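Local atomic coordinates of aldo-keto Reductase, OXIDOREDUCTASE (Salmonella typhimurium, PDB entry 5T79), a protein that binds NADPH and probably acts as an aldo-keto reductase, of interest for the biocatalytic conversion of 3-hydroxybutanal to 1,3-butanediol. Residues M280-L286 and M310-F316; R51-I57 and I304-V308; D154-R158 and D184-P188; Y3-R9 and F85-E91. All blocks are in the same frame, centred on the assembly; numbering follows the deposited sequence. Where two conformers were deposited one is given.

Interaction 1 of 4, residues M280-L286 and M310-F316; sequences MALAWVL and MLANRRF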
# COMPACT_ATOMS: atom_id res chain seq x y z
N MET A 280 -15.48 6.11 -6.16
CA MET A 280 -16.35 4.99 -5.79
C MET A 280 -15.53 3.71 -5.59
O MET A 280 -15.82 2.96 -4.67
CB MET A 280 -17.44 4.76 -6.84
CG MET A 280 -18.50 3.80 -6.35
SD MET A 280 -19.75 3.39 -7.58
CE MET A 280 -18.88 2.16 -8.61
N ALA A 281 -14.53 3.45 -6.45
CA ALA A 281 -13.73 2.23 -6.39
C ALA A 281 -12.93 2.17 -5.08
O ALA A 281 -12.87 1.10 -4.46
CB ALA A 281 -12.82 2.13 -7.60
N LEU A 282 -12.38 3.31 -4.62
CA LEU A 282 -11.63 3.37 -3.34
C LEU A 282 -12.57 3.18 -2.16
O LEU A 282 -12.27 2.43 -1.23
CB LEU A 282 -10.89 4.72 -3.19
CG LEU A 282 -9.86 5.07 -4.26
CD1 LEU A 282 -9.21 6.41 -3.95
CD2 LEU A 282 -8.77 3.97 -4.38
N ALA A 283 -13.72 3.87 -2.20
CA ALA A 283 -14.75 3.79 -1.17
C ALA A 283 -15.22 2.34 -1.00
O ALA A 283 -15.41 1.88 0.13
CB ALA A 283 -15.93 4.66 -1.58
N TRP A 284 -15.39 1.62 -2.13
CA TRP A 284 -15.88 0.25 -2.12
C TRP A 284 -14.94 -0.67 -1.34
O TRP A 284 -15.42 -1.54 -0.63
CB TRP A 284 -16.08 -0.27 -3.56
CG TRP A 284 -16.64 -1.66 -3.64
CD1 TRP A 284 -17.96 -2.01 -3.71
CD2 TRP A 284 -15.90 -2.88 -3.71
NE1 TRP A 284 -18.08 -3.38 -3.81
CE2 TRP A 284 -16.83 -3.94 -3.82
CE3 TRP A 284 -14.52 -3.19 -3.71
CZ2 TRP A 284 -16.43 -5.28 -3.93
CZ3 TRP A 284 -14.13 -4.52 -3.79
CH2 TRP A 284 -15.08 -5.54 -3.87
N VAL A 285 -13.62 -0.47 -1.43
CA VAL A 285 -12.66 -1.31 -0.71
C VAL A 285 -12.88 -1.24 0.83
O VAL A 285 -12.72 -2.26 1.51
CB VAL A 285 -11.20 -0.97 -1.09
CG1 VAL A 285 -10.20 -1.64 -0.15
CG2 VAL A 285 -10.91 -1.35 -2.55
N LEU A 286 -13.28 -0.07 1.36
CA LEU A 286 -13.49 0.10 2.82
C LEU A 286 -14.97 -0.08 3.27
O LEU A 286 -15.28 0.17 4.43
CB LEU A 286 -13.04 1.51 3.26
CG LEU A 286 -11.60 1.95 2.91
CD1 LEU A 286 -11.38 3.39 3.35
CD2 LEU A 286 -10.56 1.07 3.58
N MET A 310 -12.99 11.01 -1.72
CA MET A 310 -13.80 9.79 -1.59
C MET A 310 -14.42 9.68 -0.16
O MET A 310 -15.50 9.11 -0.01
CB MET A 310 -12.90 8.58 -1.92
CG MET A 310 -13.35 7.23 -1.42
SD MET A 310 -13.13 6.81 0.33
CE MET A 310 -11.65 5.93 0.36
N LEU A 311 -13.71 10.18 0.87
CA LEU A 311 -14.14 10.09 2.26
C LEU A 311 -15.51 10.75 2.52
O LEU A 311 -16.21 10.31 3.42
CB LEU A 311 -13.10 10.68 3.20
CG LEU A 311 -11.72 9.99 3.20
CD1 LEU A 311 -10.74 10.75 4.10
CD2 LEU A 311 -11.82 8.51 3.61
N ALA A 312 -15.89 11.75 1.71
CA ALA A 312 -17.17 12.46 1.83
C ALA A 312 -18.36 11.66 1.30
O ALA A 312 -19.52 12.05 1.52
CB ALA A 312 -17.08 13.78 1.07
N ASN A 313 -18.11 10.55 0.57
CA ASN A 313 -19.18 9.80 -0.06
C ASN A 313 -18.77 8.33 -0.22
O ASN A 313 -18.56 7.88 -1.34
CB ASN A 313 -19.46 10.47 -1.43
CG ASN A 313 -20.65 10.00 -2.22
OD1 ASN A 313 -21.43 9.15 -1.79
ND2 ASN A 313 -20.80 10.57 -3.40
N ARG A 314 -18.65 7.59 0.90
CA ARG A 314 -18.18 6.20 0.82
C ARG A 314 -19.14 5.17 1.44
O ARG A 314 -18.74 4.04 1.75
CB ARG A 314 -16.77 6.07 1.44
CG ARG A 314 -16.64 6.38 2.92
CD ARG A 314 -15.21 6.09 3.33
NE ARG A 314 -15.05 6.20 4.78
CZ ARG A 314 -15.13 5.18 5.62
NH1 ARG A 314 -15.34 3.95 5.16
NH2 ARG A 314 -15.01 5.38 6.92
N ARG A 315 -20.43 5.51 1.54
CA ARG A 315 -21.43 4.58 2.05
C ARG A 315 -22.11 3.89 0.88
O ARG A 315 -22.40 4.53 -0.13
CB ARG A 315 -22.47 5.28 2.93
CG ARG A 315 -21.95 5.65 4.31
CD ARG A 315 -23.01 6.37 5.14
NE ARG A 315 -22.44 7.03 6.32
CZ ARG A 315 -22.32 6.48 7.52
NH1 ARG A 315 -22.72 5.23 7.73
NH2 ARG A 315 -21.79 7.17 8.52
N PHE A 316 -22.37 2.58 1.04
CA PHE A 316 -23.07 1.76 0.05
C PHE A 316 -24.24 1.04 0.68
O PHE A 316 -24.09 0.49 1.78
CB PHE A 316 -22.12 0.74 -0.57
CG PHE A 316 -21.01 1.35 -1.38
CD1 PHE A 316 -19.83 1.76 -0.78
CD2 PHE A 316 -21.13 1.50 -2.76
CE1 PHE A 316 -18.80 2.33 -1.52
CE2 PHE A 316 -20.09 2.06 -3.51
CZ PHE A 316 -18.93 2.46 -2.89
O HOH W 1 -16.48 2.77 2.45
O HOH W 2 -15.63 1.79 7.07
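Ala283 and Phe316 lie at the centre of a contact between helix 277-285 and the loop leading from helix 301-308 to helix 318-329, an example of how a small residue lets a loop settle directly on a helix. The tight part is built round the methyl of Ala283. Its CB is 3.4 Å from CB of Arg314, and the CA atoms of Ala283 and Arg314 come within 4.6 Å. Met310 covers the helix beside it: the chain bends at chi2 (-76°), laying SD against Ala283 CA and bringing CE to 3.8 Å from Leu282 CB, with Leu286 CD1 also in touch. Phe316 packs against the backbone, its CZ 3.6 Å from Met280 O, while CG of Met280 meets the ring at its edge. Trp284 turns the edge of its indole to the face of Phe316 in a T-shaped pair, planes at 86°. The side chain of Leu282 is about 4 Å from that of Leu224, an NADPH-binding residue.

The looser side is wet, and no direct hydrogen bond crosses it. One water donates to Ala283 O and Arg314 O, each at 2.7 Å, and accepts from Arg314 NH1. A second takes a bond from NH1 at 2.9 Å and passes one on to Leu286 O. The other terminal nitrogen, NH2, is held by a salt bridge to Glu14. Carbon packing thus does the docking, whereas water satisfies carbonyls near the helix's C-terminal end, where the nearby positive charge of Arg314 would probably be favourable.

Interaction 2 of 4, residues R51-I57 and I304-V308; sequences RAFDLGI and IEDAV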
# COMPACT_ATOMS: atom_id res chain seq x y z
N ARG A 51 1.79 17.31 -1.33
CA ARG A 51 0.31 17.41 -1.36
C ARG A 51 -0.32 16.32 -0.48
O ARG A 51 -1.28 16.59 0.27
CB ARG A 51 -0.23 17.32 -2.79
CG ARG A 51 -1.75 17.66 -2.91
CD ARG A 51 -2.01 19.11 -2.49
NE ARG A 51 -3.42 19.50 -2.62
CZ ARG A 51 -4.15 20.06 -1.66
NH1 ARG A 51 -3.62 20.28 -0.46
NH2 ARG A 51 -5.41 20.40 -1.89
N ALA A 52 0.26 15.10 -0.52
CA ALA A 52 -0.24 13.97 0.28
C ALA A 52 -0.19 14.31 1.78
O ALA A 52 -1.22 14.21 2.45
CB ALA A 52 0.58 12.72 -0.01
N PHE A 53 0.98 14.74 2.30
CA PHE A 53 1.12 15.07 3.73
C PHE A 53 0.24 16.25 4.12
O PHE A 53 -0.36 16.21 5.18
CB PHE A 53 2.58 15.32 4.10
CG PHE A 53 2.85 15.39 5.59
CD1 PHE A 53 2.40 14.39 6.45
CD2 PHE A 53 3.61 16.43 6.13
CE1 PHE A 53 2.69 14.44 7.83
CE2 PHE A 53 3.88 16.48 7.51
CZ PHE A 53 3.44 15.48 8.34
N ASP A 54 0.09 17.27 3.23
CA ASP A 54 -0.80 18.42 3.47
C ASP A 54 -2.27 17.98 3.60
O ASP A 54 -3.05 18.66 4.28
CB ASP A 54 -0.68 19.48 2.35
CG ASP A 54 0.59 20.33 2.41
OD1 ASP A 54 1.34 20.23 3.42
OD2 ASP A 54 0.86 21.07 1.45
N LEU A 55 -2.65 16.87 2.96
CA LEU A 55 -4.03 16.34 3.05
C LEU A 55 -4.17 15.27 4.16
O LEU A 55 -5.22 14.64 4.29
CB LEU A 55 -4.46 15.76 1.68
CG LEU A 55 -4.69 16.82 0.59
CD1 LEU A 55 -4.84 16.15 -0.80
CD2 LEU A 55 -5.89 17.69 0.91
N GLY A 56 -3.12 15.10 4.96
CA GLY A 56 -3.12 14.17 6.09
C GLY A 56 -2.68 12.75 5.82
O GLY A 56 -2.80 11.89 6.69
N ILE A 57 -2.13 12.50 4.63
CA ILE A 57 -1.60 11.18 4.30
C ILE A 57 -0.23 11.06 4.98
O ILE A 57 0.72 11.70 4.57
CB ILE A 57 -1.56 10.91 2.77
CG1 ILE A 57 -2.98 10.93 2.17
CG2 ILE A 57 -0.83 9.60 2.47
CD1 ILE A 57 -3.00 10.92 0.61
N ILE A 304 -4.44 12.63 -5.95
CA ILE A 304 -4.40 12.50 -4.49
C ILE A 304 -5.62 13.24 -3.92
O ILE A 304 -6.30 12.71 -3.04
CB ILE A 304 -3.07 13.04 -3.91
CG1 ILE A 304 -1.84 12.26 -4.48
CG2 ILE A 304 -3.10 12.96 -2.36
CD1 ILE A 304 -0.43 12.87 -4.07
N GLU A 305 -5.88 14.47 -4.42
CA GLU A 305 -7.05 15.27 -3.99
C GLU A 305 -8.33 14.48 -4.24
O GLU A 305 -9.22 14.44 -3.37
CB GLU A 305 -7.09 16.60 -4.75
CG GLU A 305 -5.87 17.47 -4.48
CD GLU A 305 -5.74 18.71 -5.32
OE1 GLU A 305 -6.28 18.75 -6.44
OE2 GLU A 305 -5.07 19.66 -4.84
N ASP A 306 -8.42 13.83 -5.42
CA ASP A 306 -9.58 13.02 -5.80
C ASP A 306 -9.80 11.90 -4.78
O ASP A 306 -10.92 11.72 -4.31
CB ASP A 306 -9.40 12.40 -7.21
CG ASP A 306 -9.55 13.32 -8.41
OD1 ASP A 306 -10.11 14.43 -8.25
OD2 ASP A 306 -9.17 12.89 -9.52
N ALA A 307 -8.73 11.16 -4.45
CA ALA A 307 -8.78 10.05 -3.49
C ALA A 307 -9.27 10.51 -2.14
O ALA A 307 -10.14 9.86 -1.57
CB ALA A 307 -7.40 9.42 -3.35
N VAL A 308 -8.72 11.62 -1.62
CA VAL A 308 -9.12 12.15 -0.30
C VAL A 308 -10.62 12.56 -0.36
O VAL A 308 -11.35 12.34 0.62
CB VAL A 308 -8.18 13.28 0.22
CG1 VAL A 308 -8.65 13.81 1.57
CG2 VAL A 308 -6.75 12.78 0.34
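Leu55, Ile57, Ile304 and Val308 form an apolar seam between two helices on the outside of a TIM barrel, where the helix that follows strand 24-31 meets the one that follows strand 293-296. These two strands pair with each other, so the contact helps to close the ring of helices.

The apolar contacts centre on CG2 of Ile304, which receives Ile57 CD1 at 3.6 Å and Leu55 CD1 at 4.0 Å. Val308 adds its CG2, 4.0 Å from Leu55 CB, and slides past Ile57 in the opposite direction. Ala52 closes the other end more loosely against Ile304 CD1.

Backbone bonds place the Leu55-Ile57 pair. Helix 42-54 ends in a Schellman motif with Gly56 at positive phi (89°): Ile57 N bonds back to Ala52 O, and Gly56 N to Phe53 O. The chain is thereby turned to bring Ile57 back beside Ala52 and onto Ile304.

The charged contact lies at the partly exposed margin. Arg51, bent at chi2 (63°), grips Glu305 side-on across nearly perpendicular guanidinium and carboxylate planes. Both donors converge on one oxygen, OE2 of Glu305: Arg51 NE at 2.8 Å on its anti lone pair, and Arg51 NH2 at 3.1 Å from above the carboxylate plane.

Interaction 3 of 4, residues D154-R158 and D184-P188; sequences DHLVR and DLGTP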
# COMPACT_ATOMS: atom_id res chain seq x y z
N ASP A 154 11.71 -10.79 12.77
CA ASP A 154 11.82 -10.66 14.23
C ASP A 154 13.21 -10.06 14.61
O ASP A 154 13.29 -9.14 15.42
CB ASP A 154 11.66 -12.06 14.87
CG ASP A 154 11.90 -12.08 16.37
OD1 ASP A 154 11.07 -11.51 17.10
OD2 ASP A 154 12.90 -12.69 16.80
N HIS A 155 14.29 -10.57 13.99
CA HIS A 155 15.64 -10.05 14.24
C HIS A 155 15.77 -8.55 13.92
O HIS A 155 16.35 -7.80 14.71
CB HIS A 155 16.67 -10.84 13.41
CG HIS A 155 18.07 -10.32 13.52
ND1 HIS A 155 18.84 -10.56 14.64
CD2 HIS A 155 18.79 -9.59 12.63
CE1 HIS A 155 20.00 -9.98 14.40
NE2 HIS A 155 20.02 -9.39 13.20
N LEU A 156 15.23 -8.11 12.77
CA LEU A 156 15.34 -6.72 12.30
C LEU A 156 14.54 -5.78 13.21
O LEU A 156 14.97 -4.65 13.46
CB LEU A 156 14.90 -6.62 10.83
CG LEU A 156 15.89 -7.33 9.83
CD1 LEU A 156 15.24 -7.54 8.45
CD2 LEU A 156 17.25 -6.55 9.70
N VAL A 157 13.45 -6.29 13.82
CA VAL A 157 12.71 -5.46 14.79
C VAL A 157 13.51 -5.39 16.11
O VAL A 157 13.71 -4.29 16.65
CB VAL A 157 11.28 -6.02 15.00
CG1 VAL A 157 10.60 -5.41 16.24
CG2 VAL A 157 10.44 -5.71 13.77
N ARG A 158 13.97 -6.56 16.62
CA ARG A 158 14.71 -6.57 17.90
C ARG A 158 15.99 -5.73 17.83
O ARG A 158 16.36 -5.11 18.82
CB ARG A 158 15.01 -8.00 18.37
CG ARG A 158 13.69 -8.69 18.79
CD ARG A 158 13.86 -10.12 19.22
NE ARG A 158 12.54 -10.72 19.44
CZ ARG A 158 11.85 -10.62 20.58
NH1 ARG A 158 12.36 -9.97 21.62
NH2 ARG A 158 10.65 -11.18 20.68
N ASP A 184 4.43 -16.22 18.16
CA ASP A 184 5.24 -17.09 19.04
C ASP A 184 6.63 -16.50 19.25
O ASP A 184 7.21 -16.64 20.33
CB ASP A 184 5.34 -18.51 18.45
CG ASP A 184 6.28 -19.43 19.21
OD1 ASP A 184 5.90 -19.89 20.31
OD2 ASP A 184 7.43 -19.63 18.75
N LEU A 185 7.18 -15.85 18.22
CA LEU A 185 8.50 -15.21 18.30
C LEU A 185 8.47 -13.94 19.17
O LEU A 185 9.50 -13.54 19.69
CB LEU A 185 9.05 -14.89 16.91
CG LEU A 185 9.59 -16.09 16.09
CD1 LEU A 185 9.96 -15.64 14.66
CD2 LEU A 185 10.80 -16.74 16.78
N GLY A 186 7.30 -13.33 19.33
CA GLY A 186 7.16 -12.13 20.15
C GLY A 186 7.17 -10.83 19.37
O GLY A 186 7.26 -9.75 19.97
N THR A 187 7.10 -10.90 18.04
CA THR A 187 7.05 -9.72 17.17
C THR A 187 5.77 -9.90 16.35
O THR A 187 5.84 -10.47 15.26
CB THR A 187 8.32 -9.61 16.30
OG1 THR A 187 9.43 -9.45 17.16
CG2 THR A 187 8.25 -8.44 15.31
N PRO A 188 4.59 -9.53 16.89
CA PRO A 188 3.34 -9.81 16.14
C PRO A 188 3.25 -9.09 14.80
O PRO A 188 3.66 -7.93 14.69
CB PRO A 188 2.22 -9.34 17.09
CG PRO A 188 2.87 -8.55 18.12
CD PRO A 188 4.32 -8.92 18.20
O HOH W 3 12.46 -14.05 19.12
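With chi1 at 174°, Asp154 carries its carboxylate across to Thr187, whose own chi1 of -62° sets OG1 opposite the carbonyl carbon and leaves CG2 directed at Val157. The hydroxyl and the methyl of Thr187 therefore serve two purposes. OG1 donates to Asp154 OD1 at 2.6 Å, on the anti side of that oxygen and somewhat out of the carboxylate plane; CG2 meets Val157 CG2 tip to tip at 3.8 Å, beside Val165 of strand 162-168, which both residues touch.

The contact joins neighbouring outer helices of the TIM barrel, near the end of helix 146-158 and just beyond helix 172-185. That second helix stops in a Schellman motif at Gly186, and the chain then turns toward strand 191-193. Arg158, extended from CG to NE, runs back along its own helix to Asp154 and on to the neighbouring helix end. Its NE forms a salt bridge with Asp154 OD1 at 2.9 Å on the syn side, again out of plane, so that one oxygen accepts both from its own helix and from the loop beyond the next. Its NH2 reaches Leu185 O at 2.8 Å in a bent bond (133° at the hydrogen), passing the bare CA of Gly186. A water donates to Asp154 OD2 at 2.7 Å and to Leu185 O at 3.1 Å, a second bridge beside the arginine's.

Hydroxyl, guanidinium and water thus all donate to the buried carboxylate, which would probably keep it ionised. Because Arg158 also holds a carbonyl of the terminal turn of helix 172-185, its positive charge probably offsets both Asp154 and the negative end of that helix dipole.

Interaction 4 of 4, residues Y3-R9 and F85-E91; sequences YQPDENR and FLPWRDE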
# COMPACT_ATOMS: atom_id res chain seq x y z
N TYR A 3 9.44 24.07 2.55
CA TYR A 3 8.16 23.43 2.76
C TYR A 3 7.63 23.56 4.17
O TYR A 3 8.32 23.30 5.13
CB TYR A 3 8.26 21.95 2.37
CG TYR A 3 7.04 21.11 2.68
CD1 TYR A 3 5.81 21.44 2.17
CD2 TYR A 3 7.12 20.00 3.50
CE1 TYR A 3 4.69 20.68 2.46
CE2 TYR A 3 6.01 19.24 3.79
CZ TYR A 3 4.80 19.58 3.26
OH TYR A 3 3.69 18.84 3.54
N GLN A 4 6.37 23.96 4.27
CA GLN A 4 5.70 24.05 5.56
C GLN A 4 4.41 23.23 5.46
O GLN A 4 3.51 23.59 4.69
CB GLN A 4 5.44 25.51 5.99
CG GLN A 4 5.05 25.63 7.46
CD GLN A 4 6.16 25.27 8.44
OE1 GLN A 4 7.35 25.50 8.21
NE2 GLN A 4 5.77 24.70 9.58
N PRO A 5 4.31 22.09 6.16
CA PRO A 5 3.07 21.29 6.08
C PRO A 5 1.85 22.11 6.47
O PRO A 5 1.94 22.97 7.35
CB PRO A 5 3.32 20.15 7.08
CG PRO A 5 4.77 20.10 7.26
CD PRO A 5 5.25 21.50 7.12
N ASP A 6 0.74 21.85 5.79
CA ASP A 6 -0.54 22.49 6.04
C ASP A 6 -0.93 22.24 7.50
O ASP A 6 -0.90 21.10 7.95
CB ASP A 6 -1.58 21.91 5.07
CG ASP A 6 -2.83 22.74 4.88
OD1 ASP A 6 -3.52 23.01 5.88
OD2 ASP A 6 -3.15 23.04 3.71
N GLU A 7 -1.26 23.31 8.24
CA GLU A 7 -1.60 23.22 9.66
C GLU A 7 -2.92 22.44 9.92
O GLU A 7 -3.12 21.92 11.02
CB GLU A 7 -1.64 24.62 10.30
CG GLU A 7 -2.63 25.59 9.66
CD GLU A 7 -2.74 26.98 10.27
OE1 GLU A 7 -2.41 27.15 11.46
OE2 GLU A 7 -3.20 27.90 9.54
N ASN A 8 -3.80 22.33 8.91
CA ASN A 8 -5.08 21.63 9.05
C ASN A 8 -5.04 20.21 8.47
O ASN A 8 -6.10 19.59 8.31
CB ASN A 8 -6.20 22.44 8.37
CG ASN A 8 -6.27 23.87 8.81
OD1 ASN A 8 -6.28 24.19 10.01
ND2 ASN A 8 -6.31 24.78 7.85
N ARG A 9 -3.83 19.66 8.25
CA ARG A 9 -3.68 18.33 7.64
C ARG A 9 -4.36 17.21 8.43
O ARG A 9 -4.82 16.25 7.82
CB ARG A 9 -2.20 17.97 7.39
CG ARG A 9 -1.31 17.79 8.64
CD ARG A 9 0.16 17.85 8.24
NE ARG A 9 1.09 17.79 9.38
CZ ARG A 9 1.42 18.82 10.14
NH1 ARG A 9 0.86 20.01 9.95
NH2 ARG A 9 2.29 18.67 11.13
N PHE A 85 11.17 17.05 4.74
CA PHE A 85 10.34 16.41 5.77
C PHE A 85 11.02 16.02 7.08
O PHE A 85 10.32 15.50 7.95
CB PHE A 85 9.72 15.13 5.18
CG PHE A 85 8.64 15.38 4.15
CD1 PHE A 85 8.96 15.50 2.79
CD2 PHE A 85 7.30 15.44 4.52
CE1 PHE A 85 7.95 15.69 1.83
CE2 PHE A 85 6.30 15.63 3.56
CZ PHE A 85 6.63 15.76 2.22
N LEU A 86 12.34 16.26 7.24
CA LEU A 86 13.07 15.86 8.45
C LEU A 86 12.40 16.30 9.76
O LEU A 86 12.30 15.44 10.64
CB LEU A 86 14.52 16.34 8.44
CG LEU A 86 15.52 15.53 7.61
CD1 LEU A 86 16.93 15.87 8.03
CD2 LEU A 86 15.30 14.02 7.75
N PRO A 87 11.89 17.55 9.94
CA PRO A 87 11.25 17.91 11.23
C PRO A 87 9.96 17.11 11.50
O PRO A 87 9.52 17.08 12.64
CB PRO A 87 10.92 19.40 11.07
CG PRO A 87 11.92 19.88 10.03
CD PRO A 87 11.93 18.75 9.06
N TRP A 88 9.37 16.48 10.48
CA TRP A 88 8.12 15.73 10.64
C TRP A 88 8.31 14.22 10.39
O TRP A 88 7.30 13.53 10.25
CB TRP A 88 7.01 16.32 9.72
CG TRP A 88 6.77 17.78 9.99
CD1 TRP A 88 6.04 18.32 11.02
CD2 TRP A 88 7.42 18.89 9.34
NE1 TRP A 88 6.15 19.70 11.01
CE2 TRP A 88 7.00 20.07 10.00
CE3 TRP A 88 8.29 18.99 8.24
CZ2 TRP A 88 7.46 21.34 9.61
CZ3 TRP A 88 8.74 20.25 7.86
CH2 TRP A 88 8.34 21.40 8.55
N ARG A 89 9.56 13.69 10.43
CA ARG A 89 9.76 12.23 10.21
C ARG A 89 8.98 11.41 11.26
O ARG A 89 8.47 10.35 10.93
CB ARG A 89 11.25 11.83 10.22
CG ARG A 89 11.53 10.35 9.82
CD ARG A 89 11.60 9.38 11.03
NE ARG A 89 11.72 7.95 10.65
CZ ARG A 89 10.70 7.16 10.33
NH1 ARG A 89 9.46 7.65 10.28
NH2 ARG A 89 10.91 5.90 9.99
N ASP A 90 8.87 11.91 12.51
CA ASP A 90 8.18 11.14 13.55
C ASP A 90 6.64 11.22 13.41
O ASP A 90 5.91 10.53 14.13
CB ASP A 90 8.67 11.56 14.95
CG ASP A 90 10.15 11.22 15.18
OD1 ASP A 90 10.68 10.36 14.45
OD2 ASP A 90 10.75 11.77 16.12
N GLU A 91 6.15 11.98 12.40
CA GLU A 91 4.73 12.04 12.04
C GLU A 91 4.43 11.10 10.84
O GLU A 91 3.29 11.02 10.40
CB GLU A 91 4.34 13.49 11.68
CG GLU A 91 4.25 14.35 12.94
CD GLU A 91 3.91 15.81 12.74
OE1 GLU A 91 3.00 16.12 11.93
OE2 GLU A 91 4.52 16.66 13.42
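A proline-tryptophan CH-pi contact, Pro5 on Trp88, fastens the N-terminal segment of this TIM-barrel enzyme to the 3-10 turn between helix 72-85 and strand 93-98. The proline stands its CG-CD edge on one face of the indole: its CD lies 3.5 Å from the centroid of the six-membered ring, only 18° off the normal, and its CG is 3.5 Å from Trp88 CE2. Pro87 CB covers part of the opposite face, so the indole is held between two prolines. Gln4 adds its NE2 near Trp88 CZ2, the amide nearly perpendicular to the ring.

On one flank of this centre two aromatic rings meet obliquely, Tyr3 bringing CE2 over a face of Phe85 to within 3.6 Å of its CE2. The phenol oxygen of Tyr3 turns elsewhere, to Asp54 on helix 42-54.

The polar flank depends on the turn that follows Pro5. Asp6 opens both an Asx turn, its OD1 accepting from Asn8 N, and a type I turn closed from Asp6 to Arg9. The side chain of Arg9 leaves with CG between its backbone N and carbonyl carbon (chi1 65°) and then runs extended. Pro5 CB rests on one face of its guanidinium, while NH1 donates to Asp6 O at 2.9 Å, from the opposite face of that carbonyl to Arg9 N. Beyond it the carboxylate of Glu91, whose OE1 also bonds the hydroxyl of Tyr10, lies nearly coplanar with the guanidinium (12°), and Arg9 NH2 meets the syn lone pair of Glu91 OE1 at 2.8 Å.

Interactions 1, 2 and 4 follow one another round one side of the barrel. Interactions 1 and 2 touch where Leu282 CD1 packs on Ala307 CB at 3.6 Å. Interactions 2 and 4 meet at Asp54 of segment 51-57, whose OD1 probably bonds Tyr3 OH at 2.7 Å and Asp6 N at 2.9 Å, tying the N-terminal segment to helix 42-54. Segment 304-308 also holds Asp306, an NADPH-binding residue, and the side chain of Leu282 in interaction 1 is about 5 Å from the bound NADPH, which places both contacts beside the cofactor pocket. Interaction 3 stands apart, its centre about 35 Å from that of interaction 1 and on the opposite side of the chain's centre.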